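Local coordinates for uncharacterized protein (Parabacteroides merdae ATCC 43184, PDB 4OPW) that is of unknown function but is a putative adhesin that probably takes part in cell adhesion, at residues Q124-G129 / M141-L146. Numbering follows the deposited sequence.
With EDO (1,2-ethanediol), chain E.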
ATOM      1  N   GLN A 124       8.195   8.678  -3.522  1.00 19.47           N
ATOM      2  CA  GLN A 124       8.690   9.970  -3.022  1.00 19.97           C
ATOM      3  C   GLN A 124       8.126  10.257  -1.632  1.00 22.69           C
ATOM      4  O   GLN A 124       7.223   9.548  -1.170  1.00 23.21           O
ATOM      5  CB  GLN A 124       8.402  11.094  -4.016  1.00 21.56           C
ATOM      6  CG  GLN A 124       9.326  11.031  -5.243  1.00 33.22           C
ATOM      7  CD  GLN A 124       8.970  12.024  -6.323  1.00 56.01           C
ATOM      8  OE1 GLN A 124       8.633  11.657  -7.446  1.00 61.60           O
ATOM      9  NE2 GLN A 124       9.065  13.299  -6.029  1.00 50.96           N
ATOM     10  N   LYS A 125       8.700  11.242  -0.930  1.00 20.57           N
ATOM     11  CA  LYS A 125       8.371  11.497   0.469  1.00 20.68           C
ATOM     12  C   LYS A 125       6.859  11.605   0.742  1.00 23.36           C
ATOM     13  O   LYS A 125       6.138  12.361   0.092  1.00 22.37           O
ATOM     14  CB  LYS A 125       9.109  12.734   1.013  1.00 24.37           C
ATOM     15  CG  LYS A 125       8.978  12.917   2.526  1.00 31.94           C
ATOM     16  CD  LYS A 125       9.758  14.135   3.010  1.00 43.70           C
ATOM     17  CE  LYS A 125       9.843  14.187   4.516  1.00 53.04           C
ATOM     18  NZ  LYS A 125      10.719  15.295   4.977  1.00 61.70           N
ATOM     19  N   VAL A 126       6.412  10.819   1.717  1.00 20.93           N
ATOM     20  CA  VAL A 126       5.045  10.819   2.240  1.00 21.54           C
ATOM     21  C   VAL A 126       5.080  11.608   3.557  1.00 25.80           C
ATOM     22  O   VAL A 126       5.765  11.191   4.498  1.00 25.80           O
ATOM     23  CB  VAL A 126       4.505   9.377   2.429  1.00 25.57           C
ATOM     24  CG1 VAL A 126       3.098   9.381   3.042  1.00 26.20           C
ATOM     25  CG2 VAL A 126       4.530   8.597   1.106  1.00 25.08           C
ATOM     26  N   GLU A 127       4.397  12.760   3.615  1.00 22.00           N
ATOM     27  CA  GLU A 127       4.368  13.570   4.839  1.00 22.35           C
ATOM     28  C   GLU A 127       2.920  13.765   5.235  1.00 24.82           C
ATOM     29  O   GLU A 127       2.221  14.582   4.645  1.00 23.93           O
ATOM     30  CB  GLU A 127       5.116  14.903   4.655  1.00 24.24           C
ATOM     31  CG  GLU A 127       5.129  15.741   5.921  1.00 34.14           C
ATOM     32  CD  GLU A 127       6.261  16.732   6.088  1.00 55.57           C
ATOM     33  OE1 GLU A 127       7.029  16.950   5.121  1.00 44.61           O
ATOM     34  OE2 GLU A 127       6.384  17.282   7.207  1.00 44.77           O
ATOM     35  N   VAL A 128       2.466  12.985   6.223  1.00 21.47           N
ATOM     36  CA  VAL A 128       1.071  12.984   6.664  1.00 21.73           C
ATOM     37  C   VAL A 128       0.977  12.955   8.174  1.00 27.30           C
ATOM     38  O   VAL A 128       1.945  12.598   8.829  1.00 27.45           O
ATOM     39  CB  VAL A 128       0.309  11.759   6.049  1.00 23.30           C
ATOM     40  CG1 VAL A 128       0.167  11.883   4.528  1.00 23.37           C
ATOM     41  CG2 VAL A 128       0.953  10.419   6.446  1.00 22.66           C
ATOM     42  N   GLY A 129      -0.188  13.309   8.721  1.00 23.78           N
ATOM     43  CA  GLY A 129      -0.413  13.245  10.159  1.00 23.56           C
ATOM     44  C   GLY A 129      -0.514  11.803  10.628  1.00 24.98           C
ATOM     45  O   GLY A 129       0.056  11.438  11.654  1.00 24.12           O
HETATM   46  N   MSE A 141       4.394  -3.925  -0.068  1.00 18.17           N
HETATM   47  CA  MSE A 141       4.411  -2.481  -0.105  1.00 18.11           C
HETATM   48  C   MSE A 141       5.817  -1.954   0.132  1.00 22.25           C
HETATM   49  O   MSE A 141       6.547  -2.492   0.968  1.00 22.19           O
HETATM   50  CB  MSE A 141       3.451  -1.905   0.928  1.00 19.65           C
HETATM   51  CG  MSE A 141       3.124  -0.465   0.666  1.00 26.69           C
HETATM   52 SE   MSE A 141       1.883   0.016   2.076  0.75 32.03          SE
HETATM   53  CE  MSE A 141       0.540  -0.946   1.807  1.00 24.46           C
ATOM     54  N   VAL A 142       6.218  -0.943  -0.650  1.00 17.28           N
ATOM     55  CA  VAL A 142       7.528  -0.309  -0.507  1.00 18.20           C
ATOM     56  C   VAL A 142       7.309   1.199  -0.368  1.00 21.45           C
ATOM     57  O   VAL A 142       6.769   1.828  -1.289  1.00 20.44           O
ATOM     58  CB  VAL A 142       8.529  -0.638  -1.654  1.00 22.41           C
ATOM     59  CG1 VAL A 142       9.891   0.015  -1.391  1.00 23.48           C
ATOM     60  CG2 VAL A 142       8.672  -2.152  -1.861  1.00 22.66           C
ATOM     61  N   VAL A 143       7.757   1.774   0.754  1.00 17.60           N
ATOM     62  CA  VAL A 143       7.655   3.207   1.027  1.00 16.95           C
ATOM     63  C   VAL A 143       9.076   3.735   1.155  1.00 20.91           C
ATOM     64  O   VAL A 143       9.791   3.368   2.092  1.00 20.97           O
ATOM     65  CB  VAL A 143       6.775   3.524   2.281  1.00 19.36           C
ATOM     66  CG1 VAL A 143       6.690   5.031   2.515  1.00 18.42           C
ATOM     67  CG2 VAL A 143       5.358   2.919   2.144  1.00 18.90           C
ATOM     68  N   ASN A 144       9.507   4.560   0.195  1.00 19.00           N
ATOM     69  CA  ASN A 144      10.882   5.054   0.172  1.00 18.94           C
ATOM     70  C   ASN A 144      11.215   5.993   1.338  1.00 22.75           C
ATOM     71  O   ASN A 144      12.329   5.925   1.868  1.00 22.92           O
ATOM     72  CB  ASN A 144      11.191   5.752  -1.157  1.00 21.55           C
ATOM     73  CG  ASN A 144      11.407   4.798  -2.318  1.00 37.04           C
ATOM     74  OD1 ASN A 144      11.401   3.564  -2.175  1.00 30.75           O
ATOM     75  ND2 ASN A 144      11.629   5.349  -3.493  1.00 26.50           N
ATOM     76  N   GLU A 145      10.286   6.870   1.719  1.00 19.79           N
ATOM     77  CA  GLU A 145      10.554   7.845   2.781  1.00 19.84           C
ATOM     78  C   GLU A 145       9.241   8.353   3.346  1.00 25.26           C
ATOM     79  O   GLU A 145       8.363   8.751   2.571  1.00 24.02           O
ATOM     80  CB  GLU A 145      11.388   9.022   2.230  1.00 21.50           C
ATOM     81  CG  GLU A 145      11.923   9.942   3.316  1.00 30.15           C
ATOM     82  CD  GLU A 145      12.589  11.221   2.852  1.00 48.91           C
ATOM     83  OE1 GLU A 145      12.646  11.473   1.627  1.00 43.67           O
ATOM     84  OE2 GLU A 145      13.057  11.980   3.729  1.00 43.17           O
ATOM     85  N   LEU A 146       9.113   8.353   4.681  1.00 22.27           N
ATOM     86  CA  LEU A 146       7.910   8.830   5.359  1.00 21.77           C
ATOM     87  C   LEU A 146       8.221   9.753   6.554  1.00 25.16           C
ATOM     88  O   LEU A 146       9.253   9.621   7.225  1.00 23.37           O
ATOM     89  CB  LEU A 146       7.033   7.657   5.815  1.00 21.43           C
ATOM     90  CG  LEU A 146       7.589   6.672   6.878  1.00 24.71           C
ATOM     91  CD1 LEU A 146       7.141   7.075   8.299  1.00 24.04           C
ATOM     92  CD2 LEU A 146       7.098   5.249   6.597  1.00 25.06           C
TER
HETATM   93  C1  EDO E 303       4.259  15.484   9.551  1.00 67.33           C
HETATM   94  O1  EDO E 303       5.104  16.547   9.970  1.00 68.38           O
HETATM   95  C2  EDO E 303       3.598  14.840  10.781  1.00 66.59           C
HETATM   96  O2  EDO E 303       4.604  14.440  11.703  1.00 66.90           O
HETATM   97  O   HOH W   1       7.926   7.184   0.103  1.00 25.32           O
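Lys125 and Glu145 both turn CG away from their backbone nitrogens (chi1 -171° and -169°) and continue extended, which lays the two chains across one another on the outside of neighbouring backbone runs. The Glu145 carboxylate lies against the aliphatic run of Lys125: Lys125 CB lies 3.8 Å from Glu145 OE1, and Lys125 CG and CD pass beside Glu145 CD. Lys125 NZ stays 4.2 Å from Glu145 OE2, beyond salt-bridge range, so any electrostatic attraction is probably modest.

The backbone supplies the direct hydrogen bond. Val126 N donates to Glu145 O over 3.0 Å, nearly straight at hydrogen (169°). The same Glu145 O receives a CA-H...O contact from Lys125 CA, and Leu146 CA approaches Val126 O in like manner at 3.3 Å. Toward the start of the pairing, where the Gln124 and Asn144 CA atoms are 6.3 Å apart, a water spans the wider gap: it accepts from Glu145 N at 2.9 Å and probably donates to Gln124 O.

Val126 and Leu146 pair in parallel with their CB atoms on one face, and both side chains reach Leu131 of strand 130-136. Val126 CG2 also approaches Val143 CG1 at 4.4 Å. Charged chains outside, aliphatic ones inside and parallel pairing between successive coils are characteristic of a parallel beta-helix, probably right-handed as the pectate-lyase-like clan suggests.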